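Local coordinates for protein thiamine-monophosphate kinase (PDB 1VQV) that catalyses the ATP- and magnesium-dependent phosphorylation of thiamine monophosphate to thiamine diphosphate, the active form of vitamin B1, and works as a homodimer, at residues B[149-154]-B[280-285]. Sequence-based numbering, arbitrary orientation.
Sequences DSVFVS and TEIGRV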
loop_
_atom_site.group_PDB
_atom_site.type_symbol
_atom_site.label_atom_id
_atom_site.label_comp_id
_atom_site.label_asym_id
_atom_site.label_seq_id
_atom_site.Cartn_x
_atom_site.Cartn_y
_atom_site.Cartn_z
ATOM N N ASP B 149 -1.623 -5.590 36.102
ATOM C CA ASP B 149 -0.844 -6.207 35.017
ATOM C C ASP B 149 0.657 -5.974 35.127
ATOM O O ASP B 149 1.100 -4.875 35.479
ATOM C CB ASP B 149 -1.261 -5.671 33.630
ATOM C CG ASP B 149 -2.465 -6.385 33.039
ATOM O OD1 ASP B 149 -2.741 -7.543 33.419
ATOM O OD2 ASP B 149 -3.126 -5.783 32.166
ATOM N N SER B 150 1.439 -7.005 34.823
ATOM C CA SER B 150 2.884 -6.832 34.800
ATOM C C SER B 150 3.184 -6.346 33.371
ATOM O O SER B 150 2.317 -6.426 32.486
ATOM C CB SER B 150 3.612 -8.145 35.087
ATOM O OG SER B 150 3.665 -8.400 36.485
ATOM N N VAL B 151 4.376 -5.810 33.140
ATOM C CA VAL B 151 4.700 -5.337 31.797
ATOM C C VAL B 151 5.876 -6.138 31.240
ATOM O O VAL B 151 6.963 -6.143 31.811
ATOM C CB VAL B 151 5.021 -3.812 31.800
ATOM C CG1 VAL B 151 5.175 -3.300 30.366
ATOM C CG2 VAL B 151 3.904 -3.050 32.511
ATOM N N PHE B 152 5.638 -6.832 30.133
ATOM C CA PHE B 152 6.678 -7.650 29.505
ATOM C C PHE B 152 7.096 -7.135 28.138
ATOM O O PHE B 152 6.365 -6.368 27.501
ATOM C CB PHE B 152 6.210 -9.098 29.291
ATOM C CG PHE B 152 5.683 -9.766 30.516
ATOM C CD1 PHE B 152 4.385 -9.514 30.960
ATOM C CD2 PHE B 152 6.476 -10.664 31.221
ATOM C CE1 PHE B 152 3.878 -10.155 32.100
ATOM C CE2 PHE B 152 5.985 -11.307 32.357
ATOM C CZ PHE B 152 4.681 -11.053 32.798
ATOM N N VAL B 153 8.281 -7.567 27.710
ATOM C CA VAL B 153 8.822 -7.266 26.386
ATOM C C VAL B 153 9.489 -8.557 25.925
ATOM O O VAL B 153 9.993 -9.327 26.735
ATOM C CB VAL B 153 9.888 -6.116 26.357
ATOM C CG1 VAL B 153 9.279 -4.822 26.845
ATOM C CG2 VAL B 153 11.125 -6.494 27.170
ATOM N N SER B 154 9.477 -8.814 24.625
ATOM C CA SER B 154 10.116 -10.017 24.115
ATOM C C SER B 154 11.535 -9.652 23.737
ATOM O O SER B 154 11.854 -8.477 23.605
ATOM C CB SER B 154 9.370 -10.556 22.893
ATOM O OG SER B 154 9.250 -9.573 21.890
ATOM N N THR B 280 10.238 -11.219 29.244
ATOM C CA THR B 280 10.903 -10.547 30.367
ATOM C C THR B 280 10.030 -9.446 30.978
ATOM O O THR B 280 9.652 -8.484 30.297
ATOM C CB THR B 280 12.223 -9.891 29.930
ATOM O OG1 THR B 280 13.079 -10.878 29.343
ATOM C CG2 THR B 280 12.924 -9.258 31.118
ATOM N N GLU B 281 9.706 -9.580 32.259
ATOM C CA GLU B 281 8.896 -8.569 32.921
ATOM C C GLU B 281 9.795 -7.382 33.277
ATOM O O GLU B 281 10.849 -7.544 33.880
ATOM C CB GLU B 281 8.262 -9.134 34.188
ATOM C CG GLU B 281 7.350 -8.136 34.860
ATOM C CD GLU B 281 7.215 -8.375 36.341
ATOM O OE1 GLU B 281 6.633 -9.414 36.734
ATOM O OE2 GLU B 281 7.706 -7.516 37.111
ATOM N N ILE B 282 9.365 -6.182 32.922
ATOM C CA ILE B 282 10.185 -5.014 33.181
ATOM C C ILE B 282 9.562 -3.993 34.124
ATOM O O ILE B 282 10.244 -3.097 34.623
ATOM C CB ILE B 282 10.546 -4.312 31.857
ATOM C CG1 ILE B 282 9.277 -3.818 31.170
ATOM C CG2 ILE B 282 11.280 -5.278 30.942
ATOM C CD1 ILE B 282 9.549 -2.788 30.112
ATOM N N GLY B 283 8.270 -4.128 34.380
ATOM C CA GLY B 283 7.623 -3.183 35.266
ATOM C C GLY B 283 6.203 -3.571 35.597
ATOM O O GLY B 283 5.799 -4.713 35.356
ATOM N N ARG B 284 5.437 -2.622 36.131
ATOM C CA ARG B 284 4.048 -2.891 36.510
ATOM C C ARG B 284 3.071 -1.800 36.083
ATOM O O ARG B 284 3.451 -0.645 35.873
ATOM C CB ARG B 284 3.952 -3.077 38.032
ATOM C CG ARG B 284 5.133 -3.834 38.645
ATOM C CD ARG B 284 4.829 -4.362 40.055
ATOM N NE ARG B 284 4.255 -3.345 40.938
ATOM C CZ ARG B 284 4.079 -3.499 42.254
ATOM N NH1 ARG B 284 4.443 -4.639 42.845
ATOM N NH2 ARG B 284 3.521 -2.523 42.980
ATOM N N VAL B 285 1.809 -2.188 35.945
ATOM C CA VAL B 285 0.741 -1.260 35.583
ATOM C C VAL B 285 0.004 -0.933 36.888
ATOM O O VAL B 285 -0.364 -1.837 37.657
ATOM C CB VAL B 285 -0.242 -1.893 34.562
ATOM C CG1 VAL B 285 -1.445 -1.019 34.391
ATOM C CG2 VAL B 285 0.439 -2.072 33.230
#
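V151 is gripped through both its backbone polar atoms: its N donates to G283 O at 2.9 Å, while its O receives I282 N in a nearly straight bond (N-H...O 171°). Because I282 and G283 share V151 as their partner, the register slips by one residue here, a classic beta bulge. The ladder continues with V285 N to D149 O at 2.8 Å and, at the other end, with V153 and T280 bonded N to O in both directions. On the face bearing S150, F152 and E281, S150 OG gives a weak bond of 3.1 Å to E281 OE1; serine's short side chain brings a donor beside the carboxylate while its CB packs against E281 CG. The carboxylate's stronger partner is K233, which meets OE2. E281 CG, anti to the backbone N (chi1 -177°), comes to lie over one face of the F152 ring, offset toward its rim, with the carboxylate beyond it near S150, and E281 CB lies 3.6 Å from F152 CE2. The ring and carboxylate planes stand 86° apart. With E281 cut back to an alanine, K233 would probably lose its salt-bridge mate, S150 OG this acceptor, and the ring its cover by CG. On the face bearing V151 and V153, beta-branched aliphatic side chains pack together: V151 CG2 meets V285 CG2 at 3.7 Å, the two side chains crossing at about a right angle, and V153 CG1 touches I282 CD1 at 3.9 Å. G283, with no side chain, adds no bulk beside V151. Strand 263-268 flanks 150-153 and strand 226-229 flanks 280-286, so the pair forms the middle of a mixed sheet: an antiparallel ladder interrupted by a classic bulge, in the C-terminal half of this PurM-like kinase.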